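Local coordinates for esterase YbfF (Escherichia coli, PDB 3BF7), which probably hydrolyses ester and possibly thioester substrates, as an alpha/beta hydrolase with a helical cap and a substrate-binding crevice formed by its domain arrangement, at residues A[74-79]-A[103-108]; A[93-98]-A[107-112]; A[132-137]-A[146-151]; A[126-131]-A[180-185]; A[49-54]-A[60-65]. The protein carries 1 engineered substitution. All blocks are in the same frame, centred on the assembly; numbering follows the deposited sequence.

Interaction 1 (A[74-79]-A[103-108])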
# COMPACT_ATOMS: atom_id res chain seq x y z
N THR A 74 12.02 10.23 -2.70
CA THR A 74 11.31 10.23 -3.96
C THR A 74 10.70 11.61 -4.22
O THR A 74 10.75 12.12 -5.34
CB THR A 74 10.24 9.13 -3.98
OG1 THR A 74 10.88 7.85 -3.85
CG2 THR A 74 9.44 9.16 -5.27
N LEU A 75 10.15 12.23 -3.18
CA LEU A 75 9.58 13.56 -3.32
C LEU A 75 10.69 14.54 -3.68
O LEU A 75 10.51 15.42 -4.52
CB LEU A 75 8.91 14.03 -2.02
CG LEU A 75 7.59 13.39 -1.56
CD1 LEU A 75 7.13 14.10 -0.30
CD2 LEU A 75 6.54 13.50 -2.65
N ASP A 76 11.84 14.40 -3.02
CA ASP A 76 12.97 15.28 -3.30
C ASP A 76 13.43 15.14 -4.75
O ASP A 76 13.75 16.12 -5.41
CB ASP A 76 14.15 14.97 -2.36
CG ASP A 76 13.92 15.43 -0.93
OD1 ASP A 76 13.00 16.25 -0.70
OD2 ASP A 76 14.66 14.99 -0.04
N ALA A 77 13.44 13.90 -5.23
CA ALA A 77 13.85 13.62 -6.60
C ALA A 77 12.94 14.29 -7.62
O ALA A 77 13.38 14.68 -8.70
CB ALA A 77 13.88 12.11 -6.83
N LEU A 78 11.66 14.41 -7.28
CA LEU A 78 10.68 15.02 -8.17
C LEU A 78 10.46 16.49 -7.83
O LEU A 78 9.65 17.17 -8.48
CB LEU A 78 9.35 14.28 -8.08
CG LEU A 78 9.39 12.79 -8.45
CD1 LEU A 78 8.00 12.19 -8.31
CD2 LEU A 78 9.89 12.63 -9.89
N GLN A 79 11.18 16.98 -6.83
CA GLN A 79 11.08 18.37 -6.40
C GLN A 79 9.67 18.75 -5.96
O GLN A 79 9.15 19.80 -6.34
CB GLN A 79 11.56 19.31 -7.52
CG GLN A 79 13.01 19.09 -7.91
CD GLN A 79 13.50 20.11 -8.93
OE1 GLN A 79 12.95 20.22 -10.02
NE2 GLN A 79 14.54 20.85 -8.57
N PRO A 103 6.60 15.17 8.74
CA PRO A 103 5.22 15.65 8.66
C PRO A 103 4.97 16.82 7.71
O PRO A 103 3.90 16.92 7.12
CB PRO A 103 4.89 16.01 10.12
CG PRO A 103 6.23 16.37 10.69
CD PRO A 103 7.12 15.30 10.11
N ASP A 104 5.96 17.70 7.56
CA ASP A 104 5.80 18.85 6.68
C ASP A 104 5.72 18.49 5.20
O ASP A 104 5.37 19.33 4.37
CB ASP A 104 6.93 19.86 6.91
CG ASP A 104 6.94 20.41 8.32
OD1 ASP A 104 5.85 20.71 8.85
OD2 ASP A 104 8.04 20.56 8.89
N ARG A 105 6.02 17.24 4.87
CA ARG A 105 5.97 16.80 3.48
C ARG A 105 4.63 16.17 3.12
O ARG A 105 4.41 15.77 1.98
CB ARG A 105 7.11 15.81 3.19
CG ARG A 105 8.51 16.32 3.54
CD ARG A 105 8.85 17.63 2.84
NE ARG A 105 9.05 17.48 1.40
CZ ARG A 105 10.15 16.99 0.84
NH1 ARG A 105 11.17 16.60 1.59
NH2 ARG A 105 10.24 16.90 -0.48
N ILE A 106 3.74 16.08 4.11
CA ILE A 106 2.42 15.48 3.90
C ILE A 106 1.28 16.48 4.05
O ILE A 106 1.27 17.31 4.96
CB ILE A 106 2.15 14.35 4.93
CG1 ILE A 106 3.29 13.34 4.91
CG2 ILE A 106 0.83 13.66 4.60
CD1 ILE A 106 3.19 12.30 6.01
N ASP A 107 0.31 16.40 3.14
CA ASP A 107 -0.86 17.26 3.17
C ASP A 107 -1.94 16.40 3.83
O ASP A 107 -2.10 16.43 5.05
CB ASP A 107 -1.29 17.66 1.76
CG ASP A 107 -2.40 18.69 1.75
OD1 ASP A 107 -2.93 19.00 2.84
OD2 ASP A 107 -2.74 19.18 0.66
N LYS A 108 -2.66 15.64 3.02
CA LYS A 108 -3.69 14.75 3.55
C LYS A 108 -3.18 13.30 3.54
O LYS A 108 -2.19 12.99 2.87
CB LYS A 108 -4.98 14.90 2.76
CG LYS A 108 -5.60 16.28 2.94
CD LYS A 108 -7.05 16.33 2.47
CE LYS A 108 -7.67 17.67 2.82
NZ LYS A 108 -9.13 17.69 2.52

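Interaction 2 (A[93-98]-A[107-112])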
# COMPACT_ATOMS: atom_id res chain seq x y z
N LYS A 93 1.06 1.71 6.10
CA LYS A 93 1.96 1.81 7.24
C LYS A 93 3.15 2.71 6.89
O LYS A 93 3.61 3.49 7.73
CB LYS A 93 2.42 0.42 7.69
CG LYS A 93 1.49 -0.22 8.72
CD LYS A 93 1.94 -1.62 9.10
CE LYS A 93 1.16 -2.15 10.30
NZ LYS A 93 1.57 -3.54 10.64
N ALA A 94 3.65 2.64 5.66
CA ALA A 94 4.76 3.49 5.25
C ALA A 94 4.34 4.96 5.30
O ALA A 94 5.09 5.82 5.76
CB ALA A 94 5.23 3.12 3.85
N VAL A 95 3.13 5.24 4.81
CA VAL A 95 2.61 6.60 4.80
C VAL A 95 2.37 7.10 6.23
O VAL A 95 2.64 8.26 6.54
CB VAL A 95 1.31 6.67 3.98
CG1 VAL A 95 0.58 7.98 4.22
CG2 VAL A 95 1.65 6.49 2.50
N MET A 96 1.85 6.24 7.09
CA MET A 96 1.64 6.65 8.47
C MET A 96 2.98 6.93 9.14
O MET A 96 3.11 7.88 9.91
CB MET A 96 0.86 5.59 9.26
CG MET A 96 -0.60 5.48 8.84
SD MET A 96 -1.58 4.36 9.86
CE MET A 96 -0.93 2.76 9.33
N ALA A 97 3.99 6.11 8.84
CA ALA A 97 5.31 6.32 9.42
C ALA A 97 5.91 7.64 8.94
O ALA A 97 6.70 8.27 9.65
CB ALA A 97 6.23 5.16 9.05
N LEU A 98 5.54 8.06 7.73
CA LEU A 98 6.05 9.31 7.18
C LEU A 98 5.61 10.50 8.03
O LEU A 98 6.32 11.50 8.11
CB LEU A 98 5.58 9.49 5.74
CG LEU A 98 6.04 10.78 5.04
CD1 LEU A 98 7.56 10.83 4.97
CD2 LEU A 98 5.44 10.84 3.64
N ASP A 107 0.31 16.40 3.14
CA ASP A 107 -0.86 17.26 3.17
C ASP A 107 -1.94 16.40 3.83
O ASP A 107 -2.10 16.43 5.05
CB ASP A 107 -1.29 17.66 1.76
CG ASP A 107 -2.40 18.69 1.75
OD1 ASP A 107 -2.93 19.00 2.84
OD2 ASP A 107 -2.74 19.18 0.66
N LYS A 108 -2.66 15.64 3.02
CA LYS A 108 -3.69 14.75 3.55
C LYS A 108 -3.18 13.30 3.54
O LYS A 108 -2.19 12.99 2.87
CB LYS A 108 -4.98 14.90 2.76
CG LYS A 108 -5.60 16.28 2.94
CD LYS A 108 -7.05 16.33 2.47
CE LYS A 108 -7.67 17.67 2.82
NZ LYS A 108 -9.13 17.69 2.52
N LEU A 109 -3.87 12.43 4.27
CA LEU A 109 -3.45 11.04 4.39
C LEU A 109 -4.62 10.07 4.38
O LEU A 109 -5.61 10.26 5.09
CB LEU A 109 -2.66 10.87 5.70
CG LEU A 109 -2.08 9.50 6.07
CD1 LEU A 109 -0.99 9.69 7.10
CD2 LEU A 109 -3.17 8.58 6.62
N VAL A 110 -4.50 9.02 3.57
CA VAL A 110 -5.51 7.98 3.48
C VAL A 110 -4.83 6.63 3.66
O VAL A 110 -3.86 6.32 2.96
CB VAL A 110 -6.22 7.98 2.10
CG1 VAL A 110 -7.29 6.90 2.06
CG2 VAL A 110 -6.83 9.35 1.83
N ALA A 111 -5.33 5.84 4.60
CA ALA A 111 -4.78 4.51 4.88
C ALA A 111 -5.89 3.51 4.60
O ALA A 111 -6.93 3.51 5.28
CB ALA A 111 -4.34 4.43 6.34
N ILE A 112 -5.67 2.65 3.61
CA ILE A 112 -6.66 1.66 3.20
C ILE A 112 -6.43 0.31 3.88
O ILE A 112 -5.35 -0.28 3.77
CB ILE A 112 -6.66 1.50 1.66
CG1 ILE A 112 -6.85 2.87 1.00
CG2 ILE A 112 -7.79 0.56 1.24
CD1 ILE A 112 -6.77 2.84 -0.52

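Interaction 3 (A[132-137]-A[146-151])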
# COMPACT_ATOMS: atom_id res chain seq x y z
N ASN A 132 7.12 -19.84 -3.75
CA ASN A 132 8.30 -20.69 -3.84
C ASN A 132 8.06 -21.90 -4.74
O ASN A 132 8.96 -22.33 -5.46
CB ASN A 132 8.73 -21.15 -2.44
CG ASN A 132 9.99 -22.00 -2.47
OD1 ASN A 132 9.93 -23.21 -2.67
ND2 ASN A 132 11.14 -21.36 -2.29
N ALA A 133 6.85 -22.44 -4.70
CA ALA A 133 6.52 -23.60 -5.53
C ALA A 133 6.61 -23.21 -7.00
O ALA A 133 7.08 -23.99 -7.83
CB ALA A 133 5.12 -24.10 -5.20
N VAL A 134 6.15 -22.01 -7.33
CA VAL A 134 6.21 -21.54 -8.71
C VAL A 134 7.67 -21.42 -9.15
O VAL A 134 8.03 -21.85 -10.24
CB VAL A 134 5.52 -20.16 -8.87
CG1 VAL A 134 5.85 -19.56 -10.23
CG2 VAL A 134 4.01 -20.32 -8.73
N SER A 135 8.50 -20.83 -8.29
CA SER A 135 9.91 -20.65 -8.59
C SER A 135 10.65 -21.97 -8.77
O SER A 135 11.53 -22.08 -9.63
CB SER A 135 10.59 -19.85 -7.47
OG SER A 135 10.06 -18.54 -7.38
N GLU A 136 10.28 -22.97 -7.98
CA GLU A 136 10.92 -24.28 -8.06
C GLU A 136 10.48 -25.08 -9.27
O GLU A 136 11.20 -25.97 -9.73
CB GLU A 136 10.64 -25.08 -6.78
CG GLU A 136 11.39 -24.57 -5.57
CD GLU A 136 12.90 -24.60 -5.76
OE1 GLU A 136 13.44 -25.69 -6.02
OE2 GLU A 136 13.54 -23.53 -5.65
N SER A 137 9.30 -24.77 -9.80
CA SER A 137 8.77 -25.47 -10.97
C SER A 137 9.44 -24.94 -12.23
O SER A 137 10.41 -24.20 -12.16
CB SER A 137 7.26 -25.26 -11.07
OG SER A 137 6.96 -23.92 -11.43
N ALA A 146 -0.27 -19.90 -12.32
CA ALA A 146 -1.57 -19.93 -11.66
C ALA A 146 -1.97 -21.36 -11.29
O ALA A 146 -2.50 -21.60 -10.20
CB ALA A 146 -2.62 -19.31 -12.57
N ALA A 147 -1.72 -22.30 -12.19
CA ALA A 147 -2.07 -23.70 -11.95
C ALA A 147 -1.39 -24.22 -10.69
O ALA A 147 -1.99 -24.96 -9.91
CB ALA A 147 -1.67 -24.55 -13.15
N ILE A 148 -0.13 -23.83 -10.49
CA ILE A 148 0.62 -24.26 -9.32
C ILE A 148 0.11 -23.57 -8.06
O ILE A 148 -0.07 -24.21 -7.02
CB ILE A 148 2.12 -23.95 -9.49
CG1 ILE A 148 2.68 -24.77 -10.65
CG2 ILE A 148 2.87 -24.24 -8.20
CD1 ILE A 148 4.12 -24.46 -10.96
N MET A 149 -0.13 -22.27 -8.16
CA MET A 149 -0.59 -21.51 -7.01
C MET A 149 -1.95 -21.96 -6.50
O MET A 149 -2.23 -21.87 -5.30
CB MET A 149 -0.61 -20.03 -7.36
CG MET A 149 0.77 -19.52 -7.73
SD MET A 149 0.83 -17.77 -8.06
CE MET A 149 1.02 -17.12 -6.39
N ARG A 150 -2.81 -22.44 -7.39
CA ARG A 150 -4.13 -22.89 -6.99
C ARG A 150 -4.04 -24.15 -6.12
O ARG A 150 -5.02 -24.55 -5.50
CB ARG A 150 -5.01 -23.18 -8.21
CG ARG A 150 -5.30 -21.95 -9.06
CD ARG A 150 -6.47 -22.18 -10.00
NE ARG A 150 -6.71 -21.01 -10.84
CZ ARG A 150 -6.09 -20.77 -11.99
NH1 ARG A 150 -5.18 -21.63 -12.45
NH2 ARG A 150 -6.35 -19.67 -12.67
N GLN A 151 -2.86 -24.76 -6.09
CA GLN A 151 -2.64 -25.96 -5.28
C GLN A 151 -2.32 -25.56 -3.84
O GLN A 151 -2.28 -26.41 -2.95
CB GLN A 151 -1.48 -26.77 -5.86
CG GLN A 151 -1.65 -27.11 -7.34
CD GLN A 151 -0.48 -27.90 -7.90
OE1 GLN A 151 -0.43 -28.19 -9.10
NE2 GLN A 151 0.47 -28.25 -7.04

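Interaction 4 (A[126-131]-A[180-185])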
# COMPACT_ATOMS: atom_id res chain seq x y z
N GLU A 126 1.18 -19.49 3.42
CA GLU A 126 0.73 -20.25 2.26
C GLU A 126 1.04 -19.50 0.97
O GLU A 126 1.34 -20.11 -0.05
CB GLU A 126 -0.76 -20.55 2.40
CG GLU A 126 -1.05 -21.38 3.64
CD GLU A 126 -2.52 -21.51 3.94
OE1 GLU A 126 -3.17 -22.39 3.35
OE2 GLU A 126 -3.01 -20.72 4.77
N ILE A 127 0.98 -18.17 1.03
CA ILE A 127 1.31 -17.35 -0.13
C ILE A 127 2.81 -17.52 -0.43
O ILE A 127 3.19 -17.71 -1.59
CB ILE A 127 0.95 -15.86 0.13
CG1 ILE A 127 -0.57 -15.68 -0.01
CG2 ILE A 127 1.69 -14.95 -0.84
CD1 ILE A 127 -1.07 -14.33 0.43
N PHE A 128 3.65 -17.48 0.59
CA PHE A 128 5.09 -17.69 0.39
C PHE A 128 5.34 -19.09 -0.18
O PHE A 128 6.19 -19.27 -1.05
CB PHE A 128 5.86 -17.53 1.71
CG PHE A 128 6.28 -16.12 2.02
CD1 PHE A 128 7.29 -15.50 1.29
CD2 PHE A 128 5.68 -15.42 3.06
CE1 PHE A 128 7.72 -14.20 1.61
CE2 PHE A 128 6.10 -14.13 3.39
CZ PHE A 128 7.12 -13.52 2.66
N ALA A 129 4.59 -20.08 0.31
CA ALA A 129 4.74 -21.45 -0.17
C ALA A 129 4.38 -21.54 -1.65
O ALA A 129 5.05 -22.22 -2.43
CB ALA A 129 3.86 -22.39 0.65
N ALA A 130 3.31 -20.84 -2.04
CA ALA A 130 2.87 -20.84 -3.43
C ALA A 130 3.91 -20.16 -4.32
O ALA A 130 4.22 -20.65 -5.41
CB ALA A 130 1.53 -20.11 -3.55
N ILE A 131 4.43 -19.04 -3.85
CA ILE A 131 5.45 -18.29 -4.59
C ILE A 131 6.69 -19.16 -4.80
O ILE A 131 7.23 -19.23 -5.91
CB ILE A 131 5.83 -17.00 -3.81
CG1 ILE A 131 4.67 -16.00 -3.90
CG2 ILE A 131 7.12 -16.41 -4.35
CD1 ILE A 131 4.81 -14.81 -2.99
N ASP A 180 12.57 -12.75 5.20
CA ASP A 180 13.45 -12.43 6.31
C ASP A 180 12.95 -11.27 7.16
O ASP A 180 13.05 -11.30 8.39
CB ASP A 180 14.84 -12.10 5.78
CG ASP A 180 15.82 -11.79 6.88
OD1 ASP A 180 16.21 -12.73 7.61
OD2 ASP A 180 16.20 -10.62 7.03
N GLN A 181 12.41 -10.25 6.50
CA GLN A 181 11.93 -9.06 7.19
C GLN A 181 10.44 -9.07 7.52
O GLN A 181 9.90 -8.09 8.02
CB GLN A 181 12.25 -7.83 6.34
CG GLN A 181 13.74 -7.68 6.04
CD GLN A 181 14.50 -7.15 7.23
OE1 GLN A 181 14.43 -5.97 7.55
NE2 GLN A 181 15.23 -8.03 7.91
N TYR A 182 9.78 -10.20 7.25
CA TYR A 182 8.35 -10.30 7.49
C TYR A 182 7.84 -9.78 8.83
O TYR A 182 6.85 -9.05 8.88
CB TYR A 182 7.88 -11.74 7.29
CG TYR A 182 6.38 -11.89 7.30
CD1 TYR A 182 5.62 -11.54 6.18
CD2 TYR A 182 5.72 -12.35 8.43
CE1 TYR A 182 4.23 -11.64 6.19
CE2 TYR A 182 4.33 -12.46 8.46
CZ TYR A 182 3.59 -12.10 7.34
OH TYR A 182 2.22 -12.21 7.38
N PRO A 183 8.51 -10.14 9.95
CA PRO A 183 8.03 -9.64 11.24
C PRO A 183 7.94 -8.12 11.33
O PRO A 183 7.10 -7.58 12.04
CB PRO A 183 9.05 -10.21 12.23
CG PRO A 183 9.49 -11.48 11.57
CD PRO A 183 9.65 -11.06 10.13
N HIS A 184 8.83 -7.43 10.61
CA HIS A 184 8.84 -5.98 10.63
C HIS A 184 7.75 -5.41 9.74
O HIS A 184 7.29 -4.29 9.96
CB HIS A 184 10.20 -5.45 10.17
CG HIS A 184 11.36 -6.06 10.90
ND1 HIS A 184 11.38 -6.20 12.26
CD2 HIS A 184 12.52 -6.58 10.44
CE1 HIS A 184 12.51 -6.78 12.62
NE2 HIS A 184 13.22 -7.02 11.54
N ILE A 185 7.34 -6.17 8.74
CA ILE A 185 6.30 -5.73 7.83
C ILE A 185 4.92 -5.85 8.48
O ILE A 185 4.10 -4.93 8.41
CB ILE A 185 6.38 -6.53 6.51
CG1 ILE A 185 7.74 -6.27 5.84
CG2 ILE A 185 5.24 -6.13 5.57
CD1 ILE A 185 8.04 -7.17 4.67

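Interaction 5 (A[49-54]-A[60-65]). Engineered in segment 49-54: Val50 (natural residue Met).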
# COMPACT_ATOMS: atom_id res chain seq x y z
N ASP A 49 6.70 2.13 -6.61
CA ASP A 49 6.96 0.73 -6.32
C ASP A 49 7.71 0.83 -4.99
O ASP A 49 8.71 1.55 -4.89
CB ASP A 49 7.89 0.08 -7.34
CG ASP A 49 7.16 -0.56 -8.52
OD1 ASP A 49 6.01 -1.01 -8.35
OD2 ASP A 49 7.77 -0.62 -9.61
N VAL A 50 7.21 0.17 -3.96
CA VAL A 50 7.88 0.18 -2.67
C VAL A 50 9.21 -0.58 -2.85
O VAL A 50 9.33 -1.41 -3.75
CB VAL A 50 7.00 -0.52 -1.61
CG1 VAL A 50 7.77 -0.69 -0.30
CG2 VAL A 50 5.73 0.29 -1.39
N ARG A 51 10.20 -0.29 -2.01
CA ARG A 51 11.47 -0.99 -2.11
C ARG A 51 11.18 -2.49 -2.08
O ARG A 51 10.24 -2.95 -1.42
CB ARG A 51 12.42 -0.61 -0.97
CG ARG A 51 11.90 -0.90 0.43
CD ARG A 51 13.03 -0.83 1.46
NE ARG A 51 13.69 0.47 1.45
CZ ARG A 51 14.88 0.71 1.99
NH1 ARG A 51 15.57 -0.26 2.59
NH2 ARG A 51 15.40 1.93 1.91
N ASN A 52 11.99 -3.25 -2.81
CA ASN A 52 11.86 -4.70 -2.88
C ASN A 52 10.60 -5.19 -3.60
O ASN A 52 10.26 -6.37 -3.51
CB ASN A 52 11.94 -5.31 -1.48
CG ASN A 52 13.31 -5.13 -0.86
OD1 ASN A 52 13.44 -4.66 0.28
ND2 ASN A 52 14.35 -5.50 -1.60
N HIS A 53 9.93 -4.28 -4.30
CA HIS A 53 8.74 -4.61 -5.08
C HIS A 53 8.87 -4.01 -6.48
O HIS A 53 9.63 -3.06 -6.69
CB HIS A 53 7.47 -4.06 -4.42
CG HIS A 53 7.17 -4.66 -3.09
ND1 HIS A 53 6.15 -5.57 -2.87
CD2 HIS A 53 7.78 -4.50 -1.89
CE1 HIS A 53 6.15 -5.94 -1.60
NE2 HIS A 53 7.13 -5.30 -0.99
N GLY A 54 8.10 -4.56 -7.42
CA GLY A 54 8.11 -4.06 -8.78
C GLY A 54 9.50 -3.88 -9.34
O GLY A 54 10.31 -4.80 -9.28
N PRO A 60 18.27 -5.22 1.69
CA PRO A 60 17.96 -6.20 2.74
C PRO A 60 17.16 -5.65 3.91
O PRO A 60 16.56 -6.41 4.67
CB PRO A 60 19.33 -6.71 3.17
CG PRO A 60 20.16 -6.54 1.97
CD PRO A 60 19.72 -5.19 1.43
N VAL A 61 17.18 -4.33 4.08
CA VAL A 61 16.45 -3.69 5.17
C VAL A 61 15.01 -3.37 4.76
O VAL A 61 14.76 -2.77 3.70
CB VAL A 61 17.13 -2.37 5.60
CG1 VAL A 61 16.28 -1.66 6.66
CG2 VAL A 61 18.51 -2.67 6.16
N MET A 62 14.07 -3.79 5.59
CA MET A 62 12.67 -3.55 5.32
C MET A 62 11.93 -3.19 6.62
O MET A 62 11.44 -4.06 7.33
CB MET A 62 12.06 -4.81 4.70
CG MET A 62 10.76 -4.58 3.97
SD MET A 62 10.97 -3.59 2.48
CE MET A 62 9.31 -3.72 1.80
N ASN A 63 11.89 -1.89 6.93
CA ASN A 63 11.19 -1.40 8.11
C ASN A 63 10.49 -0.11 7.70
O ASN A 63 10.78 0.46 6.65
CB ASN A 63 12.15 -1.18 9.30
CG ASN A 63 13.23 -0.17 9.02
OD1 ASN A 63 12.96 1.02 8.82
ND2 ASN A 63 14.48 -0.63 9.00
N TYR A 64 9.56 0.36 8.53
CA TYR A 64 8.81 1.53 8.14
C TYR A 64 9.56 2.86 8.11
O TYR A 64 9.27 3.70 7.25
CB TYR A 64 7.50 1.57 8.94
CG TYR A 64 6.60 0.46 8.45
CD1 TYR A 64 6.14 0.45 7.13
CD2 TYR A 64 6.31 -0.65 9.25
CE1 TYR A 64 5.42 -0.62 6.62
CE2 TYR A 64 5.59 -1.73 8.74
CZ TYR A 64 5.15 -1.71 7.42
OH TYR A 64 4.45 -2.77 6.90
N PRO A 65 10.51 3.09 9.02
CA PRO A 65 11.21 4.37 8.91
C PRO A 65 11.94 4.42 7.56
O PRO A 65 12.00 5.46 6.91
CB PRO A 65 12.17 4.35 10.09
CG PRO A 65 11.36 3.63 11.13
CD PRO A 65 10.76 2.47 10.34

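Interaction 1 (A[74-79]-A[103-108])
Arg105 closes both ends of its guanidinium fork on one oxygen of Asp76. NH2 lies 2.8 Å from Asp76 OD1 and meets it nearly along the C-O direction, while NH1 reaches the same OD1 from the syn side at 3.0 Å. The guanidinium and carboxylate planes are only 18° apart, although both nitrogens approach OD1 from one face of the carboxylate and NH1 stands clearly out of its plane. Both bonds are somewhat bent (N-H...O 145° and 140°), as expected when two donors share one acceptor.

Leu75 supplies the apolar half of the contact. Its CD1 lies over one face of the guanidinium, and its CB is 3.5 Å from Arg105 NH2; CD1 also meets Arg105 CB at 3.9 Å. Arginine suits this place because its aliphatic stem can slide along a leucine while its charged head goes on to the solvent-facing side, where it meets the exposed Asp76.

The Arg105 chain is bent at chi2 and chi3, and the bends bring the head to the end of the helix, where NE bonds Asp81 O and NH2 bonds Ile80 O; these backbone carbonyls fix the group's rotation. Gln79, just past the helix, has positive phi and forms a Schellman motif. The contact thus joins the end of helix 64-78 to the 3-10 turn leading into strand 106-112, on the periphery of the alpha/beta hydrolase fold.

Interaction 2 (A[93-98]-A[107-112])
Val95 lays its CG1 against the branch point of Leu109, 3.6 Å from Leu109 CG. This is the helix-on-sheet packing of a beta-alpha-beta crossover: strand 83-88 leads through helix 90-101 to strand 106-112, next to it in the central sheet of the alpha/beta hydrolase fold. The axes of helix 93-98 and strand 108-112 approach to 8.4 Å and run roughly antiparallel, at 148°.

The two branched side chains slide past each other in opposite directions. Val95 holds CG1 anti to its own backbone N (chi1 167°), which turns that methyl onto the strand. Its beta-branched shape is compact enough to fit between helix and sheet, where it also touches Phe85 and residues of what appears to be the nucleophile elbow. Leu109 is extended as well, CG anti to N, and its longer stem carries CD1 across to the helix backbone, 4.2 Å from Met96 CA.

Met96 leaves the helix at a different angle and reaches loosely toward the next strand position that faces the helix, Ala111, whose small side chain leaves room for the long thioether. Phe200 of the neighbouring strand 198-201 touches both of these residues. Between Leu109 and Ala111, Val110 points to the other face of the sheet and packs on Ile201. All four touching residues are buried and apolar, and the contact is pure van der Waals packing; at its looser end Met96 SD stands 4.5 Å from Ala111 CB.

Interaction 3 (A[132-137]-A[146-151])
Val134 and Met149 meet across this contact without any flat group between them; a flat group beside the contact is the indole of Trp171, from outside the two segments, which both side chains touch, and Ala133 also touches His152. The contact between the segments is apolar, carried by methyl groups and a thioether chain. Val134 CG2 presses on Met149 CG at 3.5 Å, tighter than usual for two carbons, and the same methyl is 4.1 Å from Ile148 CG2. Ala133, with only a methyl to offer, lets the helices come close: its CB lies 3.8 Å from Ile148 CG2. The nearest backbone pair, Val134 and Ile148, has CA atoms just 6.2 Å apart.

The segments lie on helices 125-136 and 142-149, probably part of the helical cap, inserted after strand 106-112 of the alpha/beta hydrolase core. Ile148 carries the largest share of the contact. Its CG2 stands anti to the backbone N and meets Ala133 and Val134, whereas the CG1 branch (chi1 -65°) runs toward Ser137, where the modelled approach of its CD1 is too close to be relied on.

Ser137 is the first residue beyond its helix, and serine suits a place where the chain must satisfy its own polar groups. Its OG donates to Val134 O at 2.6 Å, tilted 26° from the carbonyl plane, and also bonds to Ala139 N. Met149 also touches Leu162 and Leu163 of helix 156-163.

Interaction 4 (A[126-131]-A[180-185])
Phe128 points the edge of its ring at the face of Tyr182 in an offset edge-to-face pair, the one contact between segments 126-131 and 180-185. Both belong to the region of the helical cap: helix 125-136 appears to open it after the core strand 106-112, and helix 182-186 lies probably near its close, on the way back to the core sheet. The centroids are 6.0 Å apart and the planes stand at 79°. The tight spot is a single corner of Phe128, its CE2, 3.8 Å from Tyr182 CD1 and 4.2 Å from Tyr182 CE1; Tyr182 CD1 lies in the plane of the Phe128 ring.

Tyr182 reaches across because its CG is anti to the backbone N (chi1 -171°), which throws the ring forward from the first turn of its helix. The hydroxyl makes tyrosine apt here: while the ring packs inside, OH bonds to His124 ND1 and Arg123 N, just ahead of the other helix. Phe128, wholly apolar, is held from further directions by edge-to-face meetings with Trp179 and Phe26, so it sits in a cluster of aromatic rings.

Behind this buried pair the backbones stand well apart, 10.8 Å between the CA atoms of Phe128 and Tyr182, so only the ring ends meet; Asp180, Pro183 and His184 are exposed. On that looser side Gln181 OE1 accepts from Met62 N, while Gln181 NE2 gives a hydrogen bond to Asp180 OD2 at 2.9 Å, meeting that oxygen from above the carboxylate plane.

Interaction 5 (A[49-54]-A[60-65])
The loop that carries the chain from strand 45-48 to helix 64-78 of the alpha/beta hydrolase fold doubles back on itself here, and Met62 packs against the type II turn formed by Val50 to His53. Asn52 takes the turn's third position with positive phi, a conformation asparagine tolerates well, and His53 N closes the turn by bonding to Val50 O.

Met62 is bent at chi2 (67°), which swings its thioether over the turn. SD lies 3.5 Å from Arg51 CG, while the CE methyl ends 3.4 Å from Arg51 O. That methyl also sits at the edge of the His53 ring, 3.9 Å from NE2, and touches CG1 of Val50, an engineered residue (natural Met). A long, flexible, unbranched side chain suits so uneven a surface.

Arg51 slides past Met62 in the opposite direction. Its NH1 donates to Val61 O at 2.9 Å, with an N-H...O angle of 149°; the acceptor is near the guanidinium plane, though the donor stands 37° out of the carbonyl plane. A salt bridge joins NE to Asp70 OD1 of the following helix. Asn63, at the N-cap, bonds through OD1 to Ala66 N and caps the start of that helix.

The buried arginine thus probably has its charge balanced by Asp70 and its NH1 held by a backbone carbonyl, which should fix its rotation and tie turn, loop and helix together, while Met62 packs across mixed polar and apolar surface.

Overall arrangement
Interaction 2 is the most central and wholly apolar, as befits helix against sheet in the core. Interaction 1 ends on the same strand, 106-112, but near the surface, where a salt bridge joins the packing; the two touch through Ile106 and Leu98. Interaction 5 shares helix 64-78 with interaction 1, at its opposite end, mixes buried arginine with thioether packing, and reaches interaction 2 through Tyr64. Interactions 3 and 4 lie across the chain's centre from interactions 1 and 2 and share helix 125-136: one is aliphatic and partly buried, the other aromatic and buried. Cap and core meet where Tyr64 OH bonds Ile185 O and Met62 N bonds Gln181 OE1, linking interactions 5 and 4.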